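Local coordinates for protein putative adhesin (Parabacteroides distasonis, PDB 3LJY) that is of unknown function but, as a putative lipoprotein adhesin of a gut bacterium, probably takes part in cell adhesion, at residues V143-C154 / T163-Y174. Numbering follows the deposited sequence. Where two conformers were deposited one is given.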
loop_
_atom_site.group_PDB
_atom_site.type_symbol
_atom_site.label_atom_id
_atom_site.label_comp_id
_atom_site.label_asym_id
_atom_site.label_seq_id
_atom_site.Cartn_x
_atom_site.Cartn_y
_atom_site.Cartn_z
ATOM N N VAL A 143 -0.245 -5.366 2.227
ATOM C CA VAL A 143 -0.426 -6.002 3.537
ATOM C C VAL A 143 -0.217 -4.977 4.628
ATOM O O VAL A 143 0.828 -4.379 4.717
ATOM C CB VAL A 143 0.555 -7.147 3.771
ATOM C CG1 VAL A 143 0.294 -7.733 5.104
ATOM C CG2 VAL A 143 0.440 -8.234 2.662
ATOM N N VAL A 144 -1.229 -4.768 5.465
ATOM C CA VAL A 144 -1.166 -3.827 6.593
ATOM C C VAL A 144 -1.312 -4.625 7.886
ATOM O O VAL A 144 -2.367 -5.216 8.104
ATOM C CB VAL A 144 -2.324 -2.783 6.492
ATOM C CG1 VAL A 144 -2.291 -1.777 7.639
ATOM C CG2 VAL A 144 -2.289 -2.062 5.142
ATOM N N ASN A 145 -0.267 -4.637 8.735
ATOM C CA ASN A 145 -0.252 -5.457 9.936
ATOM C C ASN A 145 -1.198 -4.923 11.017
ATOM O O ASN A 145 -1.894 -5.700 11.650
ATOM C CB ASN A 145 1.175 -5.615 10.500
ATOM C CG ASN A 145 2.085 -6.498 9.626
ATOM O OD1 ASN A 145 1.663 -7.116 8.651
ATOM N ND2 ASN A 145 3.368 -6.523 9.978
ATOM N N HIS A 146 -1.213 -3.612 11.251
ATOM C CA HIS A 146 -2.002 -3.078 12.348
ATOM C C HIS A 146 -2.411 -1.613 12.100
ATOM O O HIS A 146 -1.571 -0.745 11.935
ATOM C CB HIS A 146 -1.215 -3.279 13.628
ATOM C CG HIS A 146 -1.907 -2.816 14.880
ATOM N ND1 HIS A 146 -1.211 -2.467 16.020
ATOM C CD2 HIS A 146 -3.217 -2.640 15.174
ATOM C CE1 HIS A 146 -2.067 -2.103 16.957
ATOM N NE2 HIS A 146 -3.289 -2.191 16.467
ATOM N N LEU A 147 -3.713 -1.357 12.045
ATOM C CA LEU A 147 -4.259 -0.012 11.818
ATOM C C LEU A 147 -5.102 0.455 13.024
ATOM O O LEU A 147 -5.843 -0.319 13.611
ATOM C CB LEU A 147 -5.116 -0.005 10.531
ATOM C CG LEU A 147 -5.730 1.363 10.127
ATOM C CD1 LEU A 147 -4.669 2.351 9.594
ATOM C CD2 LEU A 147 -6.889 1.205 9.163
ATOM N N GLU A 148 -4.925 1.704 13.427
ATOM C CA GLU A 148 -5.842 2.360 14.364
ATOM C C GLU A 148 -6.232 3.714 13.744
ATOM O O GLU A 148 -5.429 4.629 13.662
ATOM C CB GLU A 148 -5.234 2.536 15.761
ATOM C CG GLU A 148 -4.729 1.247 16.430
ATOM C CD GLU A 148 -5.829 0.273 16.958
ATOM O OE1 GLU A 148 -7.007 0.659 17.182
ATOM O OE2 GLU A 148 -5.477 -0.910 17.188
ATOM N N ALA A 149 -7.463 3.794 13.248
ATOM C CA ALA A 149 -7.869 4.888 12.356
ATOM C C ALA A 149 -9.259 5.403 12.662
ATOM O O ALA A 149 -10.082 4.710 13.267
ATOM C CB ALA A 149 -7.780 4.444 10.854
ATOM N N ASP A 150 -9.517 6.632 12.239
ATOM C CA ASP A 150 -10.870 7.161 12.213
ATOM C C ASP A 150 -11.610 6.618 10.987
ATOM O O ASP A 150 -12.778 6.230 11.072
ATOM C CB ASP A 150 -10.840 8.704 12.240
ATOM C CG ASP A 150 -10.365 9.257 13.594
ATOM O OD1 ASP A 150 -10.910 8.776 14.609
ATOM O OD2 ASP A 150 -9.474 10.161 13.673
ATOM N N LYS A 151 -10.916 6.586 9.850
ATOM C CA LYS A 151 -11.497 6.187 8.567
ATOM C C LYS A 151 -10.538 5.342 7.768
ATOM O O LYS A 151 -9.342 5.637 7.692
ATOM C CB LYS A 151 -11.884 7.431 7.765
ATOM C CG LYS A 151 -12.480 7.193 6.365
ATOM C CD LYS A 151 -13.722 6.273 6.357
ATOM C CE LYS A 151 -14.770 6.706 5.345
ATOM N NZ LYS A 151 -14.349 6.451 3.958
ATOM N N ILE A 152 -11.069 4.246 7.219
ATOM C CA ILE A 152 -10.371 3.359 6.274
ATOM C C ILE A 152 -11.124 3.377 4.939
ATOM O O ILE A 152 -12.354 3.268 4.897
ATOM C CB ILE A 152 -10.260 1.892 6.804
ATOM C CG1 ILE A 152 -9.659 0.928 5.731
ATOM C CG2 ILE A 152 -11.608 1.374 7.276
ATOM C CD1 ILE A 152 -8.171 1.193 5.393
ATOM N N GLU A 153 -10.384 3.608 3.867
ATOM C CA GLU A 153 -10.884 3.472 2.509
ATOM C C GLU A 153 -10.024 2.480 1.733
ATOM O O GLU A 153 -8.804 2.620 1.728
ATOM C CB GLU A 153 -10.843 4.809 1.810
ATOM C CG GLU A 153 -11.963 5.694 2.219
ATOM C CD GLU A 153 -12.008 6.989 1.435
ATOM O OE1 GLU A 153 -11.514 6.998 0.267
ATOM O OE2 GLU A 153 -12.546 7.994 2.001
ATOM N N CYS A 154 -10.664 1.462 1.162
ATOM C CA CYS A 154 -10.016 0.439 0.345
ATOM C C CYS A 154 -10.658 0.277 -1.003
ATOM O O CYS A 154 -11.831 -0.041 -1.087
ATOM C CB CYS A 154 -10.176 -0.920 0.966
ATOM S SG CYS A 154 -9.120 -1.172 2.283
ATOM N N THR A 163 -4.704 -6.884 2.379
ATOM C CA THR A 163 -4.873 -7.551 3.689
ATOM C C THR A 163 -4.685 -6.546 4.818
ATOM O O THR A 163 -3.745 -5.790 4.790
ATOM C CB THR A 163 -3.884 -8.710 3.858
ATOM O OG1 THR A 163 -4.097 -9.673 2.830
ATOM C CG2 THR A 163 -4.040 -9.379 5.222
ATOM N N ILE A 164 -5.606 -6.496 5.770
ATOM C CA ILE A 164 -5.425 -5.718 6.993
ATOM C C ILE A 164 -5.673 -6.683 8.144
ATOM O O ILE A 164 -6.804 -7.174 8.316
ATOM C CB ILE A 164 -6.369 -4.484 7.149
ATOM C CG1 ILE A 164 -6.364 -3.598 5.894
ATOM C CG2 ILE A 164 -5.946 -3.651 8.387
ATOM C CD1 ILE A 164 -7.393 -2.474 5.937
ATOM N N LYS A 165 -4.604 -6.949 8.906
ATOM C CA LYS A 165 -4.538 -8.099 9.781
ATOM C C LYS A 165 -5.180 -7.851 11.125
ATOM O O LYS A 165 -5.678 -8.784 11.746
ATOM C CB LYS A 165 -3.095 -8.485 10.002
ATOM C CG LYS A 165 -2.455 -9.089 8.803
ATOM C CD LYS A 165 -1.022 -9.555 9.123
ATOM C CE LYS A 165 -0.305 -10.034 7.850
ATOM N NZ LYS A 165 1.143 -10.309 8.061
ATOM N N LYS A 166 -5.130 -6.613 11.598
ATOM C CA LYS A 166 -5.688 -6.303 12.884
ATOM C C LYS A 166 -5.861 -4.810 13.130
ATOM O O LYS A 166 -5.283 -3.989 12.453
ATOM C CB LYS A 166 -4.857 -6.967 14.002
ATOM C CG LYS A 166 -3.817 -6.120 14.648
ATOM C CD LYS A 166 -3.068 -6.889 15.783
ATOM C CE LYS A 166 -1.783 -6.164 16.158
ATOM N NZ LYS A 166 -0.838 -6.922 17.087
ATOM N N GLY A 167 -6.670 -4.488 14.130
ATOM C CA GLY A 167 -6.864 -3.106 14.554
ATOM C C GLY A 167 -8.300 -2.628 14.577
ATOM O O GLY A 167 -9.243 -3.423 14.676
ATOM N N ASN A 168 -8.452 -1.309 14.514
ATOM C CA ASN A 168 -9.754 -0.658 14.553
ATOM C C ASN A 168 -9.804 0.482 13.542
ATOM O O ASN A 168 -8.823 1.172 13.345
ATOM C CB ASN A 168 -10.056 -0.058 15.939
ATOM C CG ASN A 168 -10.040 -1.087 17.062
ATOM O OD1 ASN A 168 -11.045 -1.761 17.347
ATOM N ND2 ASN A 168 -8.900 -1.197 17.718
ATOM N N ALA A 169 -10.962 0.667 12.907
ATOM C CA ALA A 169 -11.271 1.894 12.133
ATOM C C ALA A 169 -12.682 2.300 12.460
ATOM O O ALA A 169 -13.571 1.495 12.313
ATOM C CB ALA A 169 -11.130 1.664 10.588
ATOM N N LYS A 170 -12.916 3.538 12.864
ATOM C CA LYS A 170 -14.278 3.952 13.232
ATOM C C LYS A 170 -15.316 3.844 12.087
ATOM O O LYS A 170 -16.488 3.522 12.324
ATOM C CB LYS A 170 -14.271 5.380 13.748
ATOM C CG LYS A 170 -13.721 5.519 15.096
ATOM C CD LYS A 170 -13.738 6.964 15.532
ATOM C CE LYS A 170 -12.667 7.208 16.598
ATOM N NZ LYS A 170 -12.744 6.236 17.743
ATOM N N GLU A 171 -14.885 4.159 10.872
ATOM C CA GLU A 171 -15.725 4.064 9.682
ATOM C C GLU A 171 -14.924 3.455 8.554
ATOM O O GLU A 171 -13.714 3.586 8.526
ATOM C CB GLU A 171 -16.206 5.434 9.228
ATOM C CG GLU A 171 -16.966 6.189 10.256
ATOM C CD GLU A 171 -17.700 7.385 9.688
ATOM O OE1 GLU A 171 -17.437 7.796 8.525
ATOM O OE2 GLU A 171 -18.565 7.906 10.420
ATOM N N GLY A 172 -15.604 2.830 7.603
ATOM C CA GLY A 172 -14.933 2.174 6.485
ATOM C C GLY A 172 -15.753 2.170 5.225
ATOM O O GLY A 172 -16.926 2.000 5.297
ATOM N N ASP A 173 -15.093 2.379 4.086
ATOM C CA ASP A 173 -15.685 2.264 2.755
ATOM C C ASP A 173 -14.789 1.330 1.944
ATOM O O ASP A 173 -13.669 1.708 1.589
ATOM C CB ASP A 173 -15.763 3.645 2.060
ATOM C CG ASP A 173 -16.929 4.516 2.557
ATOM O OD1 ASP A 173 -17.962 3.965 2.986
ATOM O OD2 ASP A 173 -16.811 5.765 2.512
ATOM N N TYR A 174 -15.261 0.112 1.668
ATOM C CA TYR A 174 -14.501 -0.841 0.874
ATOM C C TYR A 174 -15.158 -1.011 -0.486
ATOM O O TYR A 174 -16.355 -1.132 -0.584
ATOM C CB TYR A 174 -14.458 -2.222 1.522
ATOM C CG TYR A 174 -13.848 -2.402 2.896
ATOM C CD1 TYR A 174 -13.089 -1.417 3.532
ATOM C CD2 TYR A 174 -14.022 -3.620 3.550
ATOM C CE1 TYR A 174 -12.528 -1.649 4.835
ATOM C CE2 TYR A 174 -13.490 -3.859 4.807
ATOM C CZ TYR A 174 -12.740 -2.883 5.450
ATOM O OH TYR A 174 -12.269 -3.197 6.697
#
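Ala149 and Ala169 meet in register in a right-handed parallel beta-helix, the fold expected for this pectate-lyase-like clan, and illustrate how successive coils stack residue on residue. Ile152 CG2 reaches across the corner to pack 3.4 Å from Ala169 CB, while CG1, swung anti to the backbone N (chi1 174°), carries CD1 tip to tip against Ile164 CD1 at 3.8 Å. Leu187 covers both isoleucines from a later loop. Cys154 SG lies obliquely to the Tyr174 ring, 4.8 Å from its centroid.

Parallel backbone bonds hold the register through the corner at Asp150 and Lys170, among them Leu147 N to Lys166 O and Cys154 N to Asp173 O. Lys151, its chain bent, sends NZ to Glu153 OE2 and, provisionally, since Asp173 has two conformers, to Asp173 OD2 (2.9 Å). From the neighbouring coils Lys131 pairs with Glu153 OE2 and Ser193 OG with Asp173 OD1.

At the turn before strand 147-149, Lys166 CE sits over one face of the His146 ring as a CH-pi contact, 3.8 Å from the centroid. ND1 of that ring is hydrogen-bonded to Thr126 OG1, and NE2 donates to Glu148 OE2 (2.6 Å). This second-shell bond probably steadies the carboxylate whose OE1 receives Asn168 ND2 through its syn lone pair at 2.7 Å.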